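Local structure of epoxyqueuosine reductase (Streptococcus thermophilus, 5D6S) at residues E33-I46 with K135-T147. The protein is an epoxyqueuosine reductase of the QueG family, an iron-sulfur protein that holds cobalamin and two iron-sulfur clusters. Residues are numbered along the deposited sequence; the frame is centred on the assembly and turned at random.
Sequences EIQKMAKEIGISKI and KLKRLAKGIEKLT
I41 packs on R138 and L139, and M37 on L139 and I143, where two helices on one side of the four-stranded antiparallel sheet run roughly antiparallel, their axes 10.2 Å apart at an angle of 143°. Both touch the sheet: I34 of helix 30-40 rests on F48, and L136 of helix 128-144 on I97. Helix 30-40 ends in a Schellman motif: I43 N bonds to A38 O and G42 N, weakly, to K39 O, with G42 at positive phi as the C-prime residue.

I41 can be followed outward from this turn. Its CB sits over a face of the R138 guanidinium, and I41 CG2 lies 3.6 Å above that plane, nearer the group's edge than its middle. The other branch, CG1, is flanked by the main-chain N and C; with chi1 at 67° and chi2 extended, I41 CD1 comes 3.6 Å from K135 O and 4.0 Å from L139 CD1. That leucine methyl also meets A38 and I43. One helical turn back, M37 extends beyond CG across I143, nearly perpendicular to it. M37 CE lies beside I143 CG1 and ends 3.5 Å from G142 O.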
# COMPACT_ATOMS: atom_id res chain seq x y z
N GLU A 33 -6.03 3.82 32.40
CA GLU A 33 -4.97 2.80 32.55
C GLU A 33 -4.50 2.23 31.23
O GLU A 33 -3.32 1.97 31.04
CB GLU A 33 -5.43 1.66 33.48
CG GLU A 33 -5.06 1.85 34.95
CD GLU A 33 -3.59 2.17 35.14
OE1 GLU A 33 -2.75 1.60 34.39
OE2 GLU A 33 -3.28 3.00 36.02
N ILE A 34 -5.46 2.00 30.32
CA ILE A 34 -5.17 1.54 28.96
C ILE A 34 -4.31 2.58 28.27
O ILE A 34 -3.19 2.29 27.87
CB ILE A 34 -6.47 1.28 28.17
CG1 ILE A 34 -7.06 -0.06 28.60
CG2 ILE A 34 -6.22 1.26 26.68
CD1 ILE A 34 -8.47 -0.31 28.10
N GLN A 35 -4.83 3.80 28.17
CA GLN A 35 -4.08 4.93 27.58
C GLN A 35 -2.65 5.01 28.13
O GLN A 35 -1.71 5.27 27.40
CB GLN A 35 -4.81 6.25 27.84
CG GLN A 35 -6.13 6.40 27.09
CD GLN A 35 -6.86 7.70 27.40
OE1 GLN A 35 -6.41 8.50 28.22
NE2 GLN A 35 -8.01 7.91 26.76
N LYS A 36 -2.52 4.76 29.43
CA LYS A 36 -1.22 4.76 30.11
C LYS A 36 -0.28 3.70 29.51
O LYS A 36 0.88 4.01 29.18
CB LYS A 36 -1.43 4.62 31.64
CG LYS A 36 -0.34 3.90 32.44
CD LYS A 36 0.96 4.70 32.51
CE LYS A 36 2.14 3.82 32.93
NZ LYS A 36 3.40 4.22 32.22
N MET A 37 -0.76 2.47 29.36
CA MET A 37 0.07 1.38 28.79
C MET A 37 0.15 1.40 27.25
O MET A 37 1.08 0.83 26.67
CB MET A 37 -0.34 -0.02 29.31
CG MET A 37 -1.78 -0.45 29.08
SD MET A 37 -2.17 -1.91 30.06
CE MET A 37 -3.96 -1.93 29.99
N ALA A 38 -0.79 2.08 26.61
CA ALA A 38 -0.73 2.28 25.18
C ALA A 38 0.56 3.01 24.86
O ALA A 38 1.44 2.45 24.20
CB ALA A 38 -1.95 3.06 24.67
N LYS A 39 0.69 4.24 25.33
CA LYS A 39 1.88 5.04 25.01
C LYS A 39 3.15 4.35 25.53
O LYS A 39 4.22 4.49 24.95
CB LYS A 39 1.75 6.51 25.49
CG LYS A 39 1.98 6.74 26.98
CD LYS A 39 3.41 7.18 27.30
CE LYS A 39 3.78 6.84 28.74
NZ LYS A 39 5.21 7.15 29.02
N GLU A 40 3.00 3.58 26.60
CA GLU A 40 4.08 2.76 27.13
C GLU A 40 4.65 1.83 26.05
O GLU A 40 5.87 1.71 25.93
CB GLU A 40 3.60 1.97 28.36
CG GLU A 40 4.38 0.71 28.75
CD GLU A 40 5.65 1.01 29.52
OE1 GLU A 40 6.39 1.93 29.10
OE2 GLU A 40 5.90 0.32 30.53
N ILE A 41 3.78 1.16 25.29
CA ILE A 41 4.22 0.16 24.30
C ILE A 41 4.24 0.67 22.85
O ILE A 41 4.18 -0.10 21.91
CB ILE A 41 3.40 -1.15 24.39
CG1 ILE A 41 1.95 -0.94 23.96
CG2 ILE A 41 3.52 -1.74 25.79
CD1 ILE A 41 1.04 -2.12 24.23
N GLY A 42 4.37 1.98 22.69
CA GLY A 42 4.71 2.56 21.39
C GLY A 42 3.54 2.89 20.49
O GLY A 42 3.72 3.16 19.31
N ILE A 43 2.33 2.88 21.05
CA ILE A 43 1.16 3.24 20.27
C ILE A 43 1.03 4.75 20.25
O ILE A 43 0.91 5.37 21.30
CB ILE A 43 -0.12 2.61 20.83
CG1 ILE A 43 -0.02 1.10 20.74
CG2 ILE A 43 -1.35 3.09 20.06
CD1 ILE A 43 -1.13 0.38 21.47
N SER A 44 1.00 5.34 19.06
CA SER A 44 1.04 6.79 18.91
C SER A 44 -0.30 7.48 19.19
O SER A 44 -0.36 8.71 19.34
CB SER A 44 1.51 7.16 17.49
OG SER A 44 2.85 6.75 17.30
N LYS A 45 -1.37 6.72 19.19
CA LYS A 45 -2.71 7.27 19.44
C LYS A 45 -3.65 6.12 19.71
O LYS A 45 -3.43 5.02 19.22
CB LYS A 45 -3.24 8.06 18.25
CG LYS A 45 -3.47 9.53 18.51
CD LYS A 45 -3.82 10.25 17.22
CE LYS A 45 -4.39 11.63 17.46
NZ LYS A 45 -5.84 11.56 17.69
N ILE A 46 -4.69 6.40 20.48
CA ILE A 46 -5.67 5.38 20.84
C ILE A 46 -7.02 6.01 21.01
O ILE A 46 -7.14 7.20 21.31
CB ILE A 46 -5.23 4.61 22.10
CG1 ILE A 46 -6.16 3.44 22.37
CG2 ILE A 46 -5.14 5.55 23.30
CD1 ILE A 46 -5.50 2.36 23.21
N LYS A 135 1.92 -5.28 19.14
CA LYS A 135 1.37 -4.23 20.04
C LYS A 135 -0.02 -4.57 20.64
O LYS A 135 -0.23 -4.44 21.84
CB LYS A 135 1.33 -2.88 19.32
CG LYS A 135 2.69 -2.19 19.26
CD LYS A 135 2.63 -0.91 18.44
CE LYS A 135 3.84 -0.03 18.64
NZ LYS A 135 5.13 -0.76 18.57
N LEU A 136 -0.96 -5.00 19.80
CA LEU A 136 -2.26 -5.51 20.26
C LEU A 136 -2.21 -6.71 21.19
O LEU A 136 -3.12 -6.92 21.99
CB LEU A 136 -3.12 -5.92 19.06
CG LEU A 136 -3.61 -4.83 18.12
CD1 LEU A 136 -4.57 -5.44 17.11
CD2 LEU A 136 -4.29 -3.70 18.87
N LYS A 137 -1.20 -7.56 21.04
CA LYS A 137 -1.05 -8.73 21.90
C LYS A 137 -0.66 -8.27 23.28
O LYS A 137 -1.24 -8.71 24.27
CB LYS A 137 0.07 -9.62 21.36
CG LYS A 137 -0.31 -11.05 21.07
CD LYS A 137 0.57 -11.58 19.95
CE LYS A 137 0.46 -13.09 19.84
NZ LYS A 137 1.08 -13.65 18.61
N ARG A 138 0.32 -7.37 23.33
CA ARG A 138 0.80 -6.73 24.57
C ARG A 138 -0.30 -5.96 25.34
O ARG A 138 -0.46 -6.12 26.55
CB ARG A 138 1.98 -5.79 24.25
CG ARG A 138 3.34 -6.42 24.50
CD ARG A 138 4.27 -6.34 23.31
NE ARG A 138 4.63 -4.97 22.93
CZ ARG A 138 5.49 -4.20 23.59
NH1 ARG A 138 6.10 -4.63 24.68
NH2 ARG A 138 5.76 -2.98 23.14
N LEU A 139 -1.05 -5.15 24.61
CA LEU A 139 -2.22 -4.45 25.15
C LEU A 139 -3.25 -5.42 25.75
O LEU A 139 -3.77 -5.19 26.83
CB LEU A 139 -2.88 -3.62 24.05
CG LEU A 139 -3.73 -2.46 24.54
CD1 LEU A 139 -2.82 -1.31 24.92
CD2 LEU A 139 -4.73 -2.03 23.47
N ALA A 140 -3.57 -6.48 25.03
CA ALA A 140 -4.48 -7.50 25.54
C ALA A 140 -3.91 -8.20 26.78
O ALA A 140 -4.64 -8.43 27.73
CB ALA A 140 -4.82 -8.53 24.47
N LYS A 141 -2.61 -8.53 26.79
CA LYS A 141 -1.98 -9.21 27.96
C LYS A 141 -1.97 -8.28 29.17
O LYS A 141 -2.13 -8.73 30.30
CB LYS A 141 -0.55 -9.71 27.67
N GLY A 142 -1.78 -6.99 28.93
CA GLY A 142 -1.80 -5.97 29.98
C GLY A 142 -3.18 -5.61 30.48
O GLY A 142 -3.31 -5.00 31.55
N ILE A 143 -4.21 -5.97 29.72
CA ILE A 143 -5.61 -5.84 30.16
C ILE A 143 -6.11 -7.13 30.86
O ILE A 143 -6.95 -7.05 31.76
CB ILE A 143 -6.55 -5.47 28.98
CG1 ILE A 143 -6.28 -4.05 28.51
CG2 ILE A 143 -8.03 -5.57 29.36
CD1 ILE A 143 -6.98 -3.68 27.22
N GLU A 144 -5.61 -8.29 30.45
CA GLU A 144 -5.95 -9.57 31.10
C GLU A 144 -5.79 -9.48 32.62
O GLU A 144 -6.63 -9.98 33.38
CB GLU A 144 -5.04 -10.71 30.59
CG GLU A 144 -5.29 -11.17 29.16
CD GLU A 144 -6.42 -12.18 29.03
OE1 GLU A 144 -6.21 -13.23 28.38
OE2 GLU A 144 -7.50 -11.94 29.58
N LYS A 145 -4.72 -8.82 33.04
CA LYS A 145 -4.40 -8.64 34.45
C LYS A 145 -5.40 -7.76 35.21
O LYS A 145 -5.80 -8.09 36.32
CB LYS A 145 -3.03 -7.98 34.60
CG LYS A 145 -1.88 -8.81 34.08
CD LYS A 145 -0.69 -7.92 33.80
CE LYS A 145 0.55 -8.73 33.52
NZ LYS A 145 1.68 -7.83 33.23
N LEU A 146 -5.80 -6.65 34.60
CA LEU A 146 -6.61 -5.63 35.27
C LEU A 146 -8.13 -5.83 35.15
O LEU A 146 -8.88 -4.89 35.39
CB LEU A 146 -6.25 -4.24 34.74
CG LEU A 146 -4.77 -3.86 34.61
CD1 LEU A 146 -4.63 -2.37 34.32
CD2 LEU A 146 -3.96 -4.24 35.85
N THR A 147 -8.59 -7.02 34.77
CA THR A 147 -10.03 -7.34 34.77
C THR A 147 -10.21 -8.86 34.80
O THR A 147 -9.24 -9.61 34.89
CB THR A 147 -10.77 -6.86 33.50
OG1 THR A 147 -10.30 -7.59 32.36
CG2 THR A 147 -10.59 -5.38 33.24